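Long-range contact in KLLA0F20702p (Kluyveromyces lactis, PDB 5Y5A), which is the yeast telomerase subunit Est1, which probably takes part in bringing telomerase to chromosome ends through binding to Cdc13: residues D7-L19 and I81-I93. Numbering follows the deposited sequence.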
ATOM      1  N   ASP A   7     -28.527  11.957  16.337  1.00132.37           N
ATOM      2  CA  ASP A   7     -28.410  12.509  17.686  1.00129.59           C
ATOM      3  C   ASP A   7     -27.004  12.298  18.244  1.00121.56           C
ATOM      4  O   ASP A   7     -26.529  13.064  19.082  1.00119.45           O
ATOM      5  CB  ASP A   7     -29.448  11.870  18.611  1.00135.46           C
ATOM      6  CG  ASP A   7     -30.863  12.322  18.305  1.00140.54           C
ATOM      7  OD1 ASP A   7     -31.023  13.329  17.582  1.00142.33           O
ATOM      8  OD2 ASP A   7     -31.815  11.671  18.784  1.00142.69           O
ATOM      9  N   LEU A   8     -26.351  11.246  17.765  1.00115.41           N
ATOM     10  CA  LEU A   8     -24.982  10.932  18.146  1.00106.44           C
ATOM     11  C   LEU A   8     -24.000  11.937  17.544  1.00103.76           C
ATOM     12  O   LEU A   8     -23.017  12.321  18.178  1.00100.34           O
ATOM     13  CB  LEU A   8     -24.631   9.511  17.702  1.00 98.76           C
ATOM     14  CG  LEU A   8     -23.189   9.038  17.867  1.00 92.52           C
ATOM     15  CD1 LEU A   8     -22.799   8.998  19.330  1.00 90.36           C
ATOM     16  CD2 LEU A   8     -23.018   7.673  17.233  1.00 95.43           C
ATOM     17  N   GLN A   9     -24.276  12.350  16.311  1.00102.09           N
ATOM     18  CA  GLN A   9     -23.466  13.347  15.625  1.00 96.79           C
ATOM     19  C   GLN A   9     -23.488  14.681  16.368  1.00 99.45           C
ATOM     20  O   GLN A   9     -22.482  15.389  16.429  1.00 96.05           O
ATOM     21  CB  GLN A   9     -23.966  13.535  14.193  1.00 95.33           C
ATOM     22  CG  GLN A   9     -23.209  14.581  13.395  1.00 99.72           C
ATOM     23  CD  GLN A   9     -21.880  14.075  12.872  1.00104.98           C
ATOM     24  OE1 GLN A   9     -21.809  13.018  12.243  1.00107.50           O
ATOM     25  NE2 GLN A   9     -20.817  14.829  13.130  1.00106.46           N
ATOM     26  N   GLU A  10     -24.643  15.016  16.933  1.00106.93           N
ATOM     27  CA  GLU A  10     -24.814  16.273  17.653  1.00109.14           C
ATOM     28  C   GLU A  10     -23.950  16.323  18.903  1.00105.96           C
ATOM     29  O   GLU A  10     -23.484  17.388  19.308  1.00108.96           O
ATOM     30  CB  GLU A  10     -26.280  16.478  18.041  1.00119.21           C
ATOM     31  CG  GLU A  10     -27.230  16.636  16.873  1.00125.32           C
ATOM     32  CD  GLU A  10     -28.653  16.882  17.327  1.00134.22           C
ATOM     33  OE1 GLU A  10     -28.958  16.587  18.501  1.00136.61           O
ATOM     34  OE2 GLU A  10     -29.464  17.375  16.516  1.00139.28           O
ATOM     35  N   THR A  11     -23.749  15.163  19.512  1.00 99.56           N
ATOM     36  CA  THR A  11     -23.001  15.074  20.755  1.00 92.40           C
ATOM     37  C   THR A  11     -21.524  15.378  20.532  1.00 86.88           C
ATOM     38  O   THR A  11     -20.906  16.101  21.312  1.00 90.15           O
ATOM     39  CB  THR A  11     -23.146  13.682  21.393  1.00 87.55           C
ATOM     40  OG1 THR A  11     -24.535  13.370  21.549  1.00 92.19           O
ATOM     41  CG2 THR A  11     -22.462  13.639  22.750  1.00 82.10           C
ATOM     42  N   PHE A  12     -20.961  14.834  19.458  1.00 80.40           N
ATOM     43  CA  PHE A  12     -19.536  14.996  19.195  1.00 80.03           C
ATOM     44  C   PHE A  12     -19.202  16.380  18.666  1.00 88.68           C
ATOM     45  O   PHE A  12     -18.119  16.903  18.925  1.00 91.82           O
ATOM     46  CB  PHE A  12     -19.047  13.921  18.227  1.00 73.64           C
ATOM     47  CG  PHE A  12     -18.569  12.685  18.917  1.00 72.32           C
ATOM     48  CD1 PHE A  12     -19.456  11.679  19.258  1.00 71.37           C
ATOM     49  CD2 PHE A  12     -17.237  12.546  19.263  1.00 72.16           C
ATOM     50  CE1 PHE A  12     -19.019  10.544  19.915  1.00 71.66           C
ATOM     51  CE2 PHE A  12     -16.792  11.414  19.918  1.00 74.90           C
ATOM     52  CZ  PHE A  12     -17.684  10.412  20.244  1.00 73.81           C
ATOM     53  N   SER A  13     -20.133  16.972  17.928  1.00 97.28           N
ATOM     54  CA  SER A  13     -19.985  18.355  17.510  1.00 99.73           C
ATOM     55  C   SER A  13     -19.845  19.239  18.746  1.00103.52           C
ATOM     56  O   SER A  13     -19.053  20.182  18.767  1.00105.51           O
ATOM     57  CB  SER A  13     -21.175  18.793  16.660  1.00107.55           C
ATOM     58  OG  SER A  13     -21.168  20.194  16.461  1.00112.98           O
ATOM     59  N   GLY A  14     -20.610  18.907  19.781  1.00102.19           N
ATOM     60  CA  GLY A  14     -20.561  19.617  21.045  1.00 98.54           C
ATOM     61  C   GLY A  14     -19.234  19.476  21.764  1.00 93.22           C
ATOM     62  O   GLY A  14     -18.776  20.411  22.415  1.00 92.29           O
ATOM     63  N   PHE A  15     -18.615  18.305  21.656  1.00 90.18           N
ATOM     64  CA  PHE A  15     -17.299  18.098  22.243  1.00 85.98           C
ATOM     65  C   PHE A  15     -16.311  19.046  21.593  1.00 83.89           C
ATOM     66  O   PHE A  15     -15.522  19.706  22.270  1.00 82.70           O
ATOM     67  CB  PHE A  15     -16.829  16.654  22.064  1.00 81.81           C
ATOM     68  CG  PHE A  15     -17.646  15.653  22.820  1.00 78.99           C
ATOM     69  CD1 PHE A  15     -18.391  16.037  23.916  1.00 77.85           C
ATOM     70  CD2 PHE A  15     -17.669  14.326  22.432  1.00 77.13           C
ATOM     71  CE1 PHE A  15     -19.145  15.118  24.610  1.00 81.03           C
ATOM     72  CE2 PHE A  15     -18.423  13.403  23.126  1.00 75.21           C
ATOM     73  CZ  PHE A  15     -19.161  13.799  24.213  1.00 76.10           C
ATOM     74  N   GLN A  16     -16.371  19.096  20.265  1.00 85.20           N
ATOM     75  CA  GLN A  16     -15.496  19.951  19.478  1.00 84.19           C
ATOM     76  C   GLN A  16     -15.626  21.407  19.913  1.00 92.15           C
ATOM     77  O   GLN A  16     -14.632  22.046  20.255  1.00 99.87           O
ATOM     78  CB  GLN A  16     -15.814  19.805  17.990  1.00 77.60           C
ATOM     79  CG  GLN A  16     -14.888  20.575  17.067  1.00 76.40           C
ATOM     80  CD  GLN A  16     -15.075  20.195  15.614  1.00 81.11           C
ATOM     81  OE1 GLN A  16     -15.425  19.058  15.302  1.00 84.10           O
ATOM     82  NE2 GLN A  16     -14.847  21.146  14.716  1.00 83.90           N
ATOM     83  N   LYS A  17     -16.857  21.915  19.925  1.00 91.49           N
ATOM     84  CA  LYS A  17     -17.109  23.313  20.274  1.00 95.19           C
ATOM     85  C   LYS A  17     -16.661  23.637  21.695  1.00 92.18           C
ATOM     86  O   LYS A  17     -16.158  24.728  21.958  1.00 94.79           O
ATOM     87  CB  LYS A  17     -18.593  23.648  20.099  1.00103.38           C
ATOM     88  CG  LYS A  17     -19.089  23.455  18.672  1.00107.93           C
ATOM     89  CD  LYS A  17     -20.476  24.039  18.440  1.00111.16           C
ATOM     90  CE  LYS A  17     -20.884  23.857  16.981  1.00113.33           C
ATOM     91  NZ  LYS A  17     -22.187  24.495  16.653  1.00116.51           N
ATOM     92  N   GLN A  18     -16.840  22.684  22.604  1.00 91.07           N
ATOM     93  CA  GLN A  18     -16.360  22.833  23.972  1.00 93.47           C
ATOM     94  C   GLN A  18     -14.845  23.023  24.018  1.00 94.91           C
ATOM     95  O   GLN A  18     -14.343  23.915  24.703  1.00 94.25           O
ATOM     96  CB  GLN A  18     -16.759  21.619  24.816  1.00 97.64           C
ATOM     97  CG  GLN A  18     -18.209  21.630  25.276  1.00104.55           C
ATOM     98  CD  GLN A  18     -18.541  20.481  26.212  1.00109.52           C
ATOM     99  OE1 GLN A  18     -17.789  19.512  26.316  1.00108.55           O
ATOM    100  NE2 GLN A  18     -19.672  20.589  26.902  1.00114.48           N
ATOM    101  N   LEU A  19     -14.123  22.188  23.277  1.00 97.39           N
ATOM    102  CA  LEU A  19     -12.663  22.199  23.307  1.00 96.85           C
ATOM    103  C   LEU A  19     -12.060  23.388  22.562  1.00 97.77           C
ATOM    104  O   LEU A  19     -10.955  23.830  22.883  1.00 99.15           O
ATOM    105  CB  LEU A  19     -12.118  20.891  22.733  1.00 90.24           C
ATOM    106  CG  LEU A  19     -12.275  19.688  23.663  1.00 87.12           C
ATOM    107  CD1 LEU A  19     -11.828  18.408  22.985  1.00 84.52           C
ATOM    108  CD2 LEU A  19     -11.505  19.915  24.958  1.00 82.12           C
ATOM    109  N   ILE A  81     -17.990   5.609  16.711  1.00 63.17           N
ATOM    110  CA  ILE A  81     -17.701   6.411  17.891  1.00 66.21           C
ATOM    111  C   ILE A  81     -16.247   6.870  17.867  1.00 61.71           C
ATOM    112  O   ILE A  81     -15.942   8.011  18.211  1.00 59.87           O
ATOM    113  CB  ILE A  81     -17.990   5.626  19.181  1.00 63.99           C
ATOM    114  CG1 ILE A  81     -19.499   5.447  19.355  1.00 62.94           C
ATOM    115  CG2 ILE A  81     -17.406   6.332  20.388  1.00 60.28           C
ATOM    116  CD1 ILE A  81     -19.870   4.491  20.452  1.00 61.59           C
ATOM    117  N   LEU A  82     -15.359   5.985  17.427  1.00 52.62           N
ATOM    118  CA  LEU A  82     -13.937   6.296  17.376  1.00 54.71           C
ATOM    119  C   LEU A  82     -13.600   7.280  16.255  1.00 59.95           C
ATOM    120  O   LEU A  82     -12.670   8.075  16.383  1.00 56.98           O
ATOM    121  CB  LEU A  82     -13.124   5.010  17.210  1.00 55.52           C
ATOM    122  CG  LEU A  82     -13.248   4.011  18.361  1.00 55.80           C
ATOM    123  CD1 LEU A  82     -12.655   2.665  17.984  1.00 56.88           C
ATOM    124  CD2 LEU A  82     -12.575   4.560  19.617  1.00 63.20           C
ATOM    125  N   ASP A  83     -14.346   7.214  15.153  1.00 66.46           N
ATOM    126  CA  ASP A  83     -14.130   8.130  14.031  1.00 59.34           C
ATOM    127  C   ASP A  83     -14.592   9.540  14.401  1.00 56.81           C
ATOM    128  O   ASP A  83     -13.910  10.519  14.114  1.00 60.02           O
ATOM    129  CB  ASP A  83     -14.854   7.637  12.773  1.00 62.01           C
ATOM    130  CG  ASP A  83     -14.124   6.488  12.081  1.00 63.00           C
ATOM    131  OD1 ASP A  83     -12.890   6.368  12.234  1.00 64.42           O
ATOM    132  OD2 ASP A  83     -14.784   5.703  11.371  1.00 63.88           O
ATOM    133  N   LEU A  84     -15.745   9.645  15.054  1.00 53.71           N
ATOM    134  CA  LEU A  84     -16.207  10.936  15.549  1.00 61.31           C
ATOM    135  C   LEU A  84     -15.277  11.475  16.639  1.00 66.60           C
ATOM    136  O   LEU A  84     -15.189  12.691  16.860  1.00 61.25           O
ATOM    137  CB  LEU A  84     -17.633  10.828  16.088  1.00 62.42           C
ATOM    138  CG  LEU A  84     -18.747  10.637  15.058  1.00 63.85           C
ATOM    139  CD1 LEU A  84     -20.079  10.457  15.757  1.00 65.39           C
ATOM    140  CD2 LEU A  84     -18.802  11.816  14.100  1.00 65.40           C
ATOM    141  N   THR A  85     -14.596  10.563  17.325  1.00 68.03           N
ATOM    142  CA  THR A  85     -13.665  10.939  18.378  1.00 69.41           C
ATOM    143  C   THR A  85     -12.421  11.593  17.789  1.00 65.35           C
ATOM    144  O   THR A  85     -11.974  12.646  18.251  1.00 61.32           O
ATOM    145  CB  THR A  85     -13.254   9.725  19.221  1.00 63.90           C
ATOM    146  OG1 THR A  85     -14.403   9.220  19.918  1.00 59.54           O
ATOM    147  CG2 THR A  85     -12.186  10.127  20.222  1.00 61.26           C
ATOM    148  N   TRP A  86     -11.869  10.961  16.763  1.00 60.04           N
ATOM    149  CA  TRP A  86     -10.724  11.519  16.064  1.00 62.39           C
ATOM    150  C   TRP A  86     -11.063  12.867  15.454  1.00 61.69           C
ATOM    151  O   TRP A  86     -10.379  13.856  15.697  1.00 66.31           O
ATOM    152  CB  TRP A  86     -10.241  10.569  14.971  1.00 63.96           C
ATOM    153  CG  TRP A  86      -9.149  11.169  14.163  1.00 65.51           C
ATOM    154  CD1 TRP A  86      -9.227  11.610  12.876  1.00 60.58           C
ATOM    155  CD2 TRP A  86      -7.808  11.427  14.603  1.00 63.04           C
ATOM    156  NE1 TRP A  86      -8.011  12.117  12.480  1.00 62.57           N
ATOM    157  CE2 TRP A  86      -7.127  12.017  13.518  1.00 59.03           C
ATOM    158  CE3 TRP A  86      -7.121  11.212  15.800  1.00 60.11           C
ATOM    159  CZ2 TRP A  86      -5.787  12.390  13.602  1.00 57.92           C
ATOM    160  CZ3 TRP A  86      -5.793  11.586  15.879  1.00 56.61           C
ATOM    161  CH2 TRP A  86      -5.140  12.168  14.789  1.00 58.52           C
ATOM    162  N   LYS A  87     -12.145  12.894  14.680  1.00 64.44           N
ATOM    163  CA  LYS A  87     -12.542  14.073  13.917  1.00 64.02           C
ATOM    164  C   LYS A  87     -12.881  15.287  14.775  1.00 69.60           C
ATOM    165  O   LYS A  87     -12.471  16.402  14.462  1.00 74.83           O
ATOM    166  CB  LYS A  87     -13.743  13.735  13.033  1.00 62.96           C
ATOM    167  CG  LYS A  87     -14.175  14.854  12.108  1.00 66.90           C
ATOM    168  CD  LYS A  87     -15.390  14.431  11.308  1.00 76.57           C
ATOM    169  CE  LYS A  87     -15.901  15.555  10.430  1.00 86.87           C
ATOM    170  NZ  LYS A  87     -17.151  15.165   9.717  1.00 92.97           N
ATOM    171  N   HIS A  88     -13.626  15.070  15.854  1.00 69.59           N
ATOM    172  CA  HIS A  88     -14.192  16.178  16.613  1.00 75.40           C
ATOM    173  C   HIS A  88     -13.446  16.494  17.906  1.00 75.76           C
ATOM    174  O   HIS A  88     -13.551  17.601  18.436  1.00 73.27           O
ATOM    175  CB  HIS A  88     -15.657  15.890  16.931  1.00 81.39           C
ATOM    176  CG  HIS A  88     -16.523  15.790  15.715  1.00 82.75           C
ATOM    177  ND1 HIS A  88     -16.917  16.895  14.992  1.00 84.03           N
ATOM    178  CD2 HIS A  88     -17.066  14.719  15.094  1.00 83.52           C
ATOM    179  CE1 HIS A  88     -17.669  16.507  13.977  1.00 84.12           C
ATOM    180  NE2 HIS A  88     -17.775  15.192  14.015  1.00 84.25           N
ATOM    181  N   VAL A  89     -12.697  15.524  18.415  1.00 74.73           N
ATOM    182  CA  VAL A  89     -12.007  15.710  19.685  1.00 72.98           C
ATOM    183  C   VAL A  89     -10.493  15.754  19.517  1.00 70.21           C
ATOM    184  O   VAL A  89      -9.845  16.712  19.930  1.00 69.33           O
ATOM    185  CB  VAL A  89     -12.357  14.595  20.682  1.00 68.28           C
ATOM    186  CG1 VAL A  89     -11.650  14.831  22.001  1.00 72.24           C
ATOM    187  CG2 VAL A  89     -13.860  14.512  20.875  1.00 68.38           C
ATOM    188  N   HIS A  90      -9.926  14.697  18.973  1.00 64.81           N
ATOM    189  CA  HIS A  90      -8.494  14.598  18.840  1.00 69.21           C
ATOM    190  C   HIS A  90      -7.868  15.365  17.713  1.00 72.42           C
ATOM    191  O   HIS A  90      -6.921  16.085  17.926  1.00 76.65           O
ATOM    192  CB  HIS A  90      -8.081  13.151  18.743  1.00 73.07           C
ATOM    193  CG  HIS A  90      -8.337  12.377  19.985  1.00 74.62           C
ATOM    194  ND1 HIS A  90      -8.242  11.010  20.039  1.00 74.14           N
ATOM    195  CD2 HIS A  90      -8.691  12.779  21.222  1.00 76.80           C
ATOM    196  CE1 HIS A  90      -8.523  10.600  21.259  1.00 76.33           C
ATOM    197  NE2 HIS A  90      -8.800  11.655  21.996  1.00 76.51           N
ATOM    198  N   TYR A  91      -8.368  15.196  16.510  1.00 69.04           N
ATOM    199  CA  TYR A  91      -7.797  15.931  15.380  1.00 68.05           C
ATOM    200  C   TYR A  91      -7.743  17.449  15.609  1.00 71.80           C
ATOM    201  O   TYR A  91      -6.713  18.064  15.328  1.00 70.64           O
ATOM    202  CB  TYR A  91      -8.553  15.655  14.075  1.00 61.84           C
ATOM    203  CG  TYR A  91      -7.990  16.462  12.929  1.00 69.80           C
ATOM    204  CD1 TYR A  91      -6.831  16.059  12.277  1.00 70.22           C
ATOM    205  CD2 TYR A  91      -8.594  17.647  12.521  1.00 74.76           C
ATOM    206  CE1 TYR A  91      -6.298  16.803  11.241  1.00 75.41           C
ATOM    207  CE2 TYR A  91      -8.068  18.397  11.486  1.00 77.42           C
ATOM    208  CZ  TYR A  91      -6.924  17.971  10.849  1.00 78.99           C
ATOM    209  OH  TYR A  91      -6.403  18.717   9.819  1.00 83.38           O
ATOM    210  N   PRO A  92      -8.840  18.063  16.100  1.00 74.59           N
ATOM    211  CA  PRO A  92      -8.754  19.518  16.283  1.00 75.15           C
ATOM    212  C   PRO A  92      -7.704  19.939  17.309  1.00 74.01           C
ATOM    213  O   PRO A  92      -7.119  21.013  17.172  1.00 72.09           O
ATOM    214  CB  PRO A  92     -10.162  19.897  16.759  1.00 80.11           C
ATOM    215  CG  PRO A  92     -10.742  18.641  17.289  1.00 83.01           C
ATOM    216  CD  PRO A  92     -10.192  17.565  16.418  1.00 76.52           C
ATOM    217  N   ILE A  93      -7.470  19.106  18.317  1.00 73.38           N
ATOM    218  CA  ILE A  93      -6.397  19.364  19.271  1.00 70.00           C
ATOM    219  C   ILE A  93      -5.037  19.279  18.584  1.00 70.63           C
ATOM    220  O   ILE A  93      -4.228  20.199  18.682  1.00 70.52           O
ATOM    221  CB  ILE A  93      -6.425  18.373  20.447  1.00 68.74           C
ATOM    222  CG1 ILE A  93      -7.704  18.542  21.267  1.00 71.60           C
ATOM    223  CG2 ILE A  93      -5.212  18.578  21.339  1.00 68.96           C
ATOM    224  CD1 ILE A  93      -7.856  17.512  22.372  1.00 69.67           C
TER
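Phe12 lies across Leu84, with Leu84 CB over one face of its ring, a CH-pi contact 3.6 Å from the ring centroid. Over the opposite face, toward the rim, lies Phe15 CD2 of the same helix. At the ring edge, Phe12 CE2 comes to 3.2 Å from Thr85 OG1. That hydroxyl donates to Ile81 O.

The two helix segments run nearly parallel, with axes 7.9 Å apart, and pack knobs-into-holes. Phe12 fills a hole made by Ile81, Leu84, Thr85 and His88. With an alanine in place of Phe12, this hole would probably be left part empty, and Leu84 CB would lose its ring face. His88 sits among Gln9, Phe12, Ser13 and Gln16. The pair belongs to the N-terminal helical bundle of Est1, and helix 33-53 covers Phe12, Leu19 and Thr85 through Ile45 and Ile38.

His88 ND1 donates to Gln16 OE1 at 2.6 Å, nearly along the C=O axis. The bond bends at the hydrogen (148°), with OE1 tilted from the ring plane. The amide and ring planes are 33° apart. With chi1 at -176°, Gln16 CG points opposite the backbone N, and the extended chain carries the amide to the imidazole. The Gln9 side chain crosses that of His88 at about a right angle, with Gln9 NE2 3.2 Å from His88 NE2. Leu19 CD1 meets Val89 CG1 at 3.7 Å, while Val89 CG2 touches Phe15 CB.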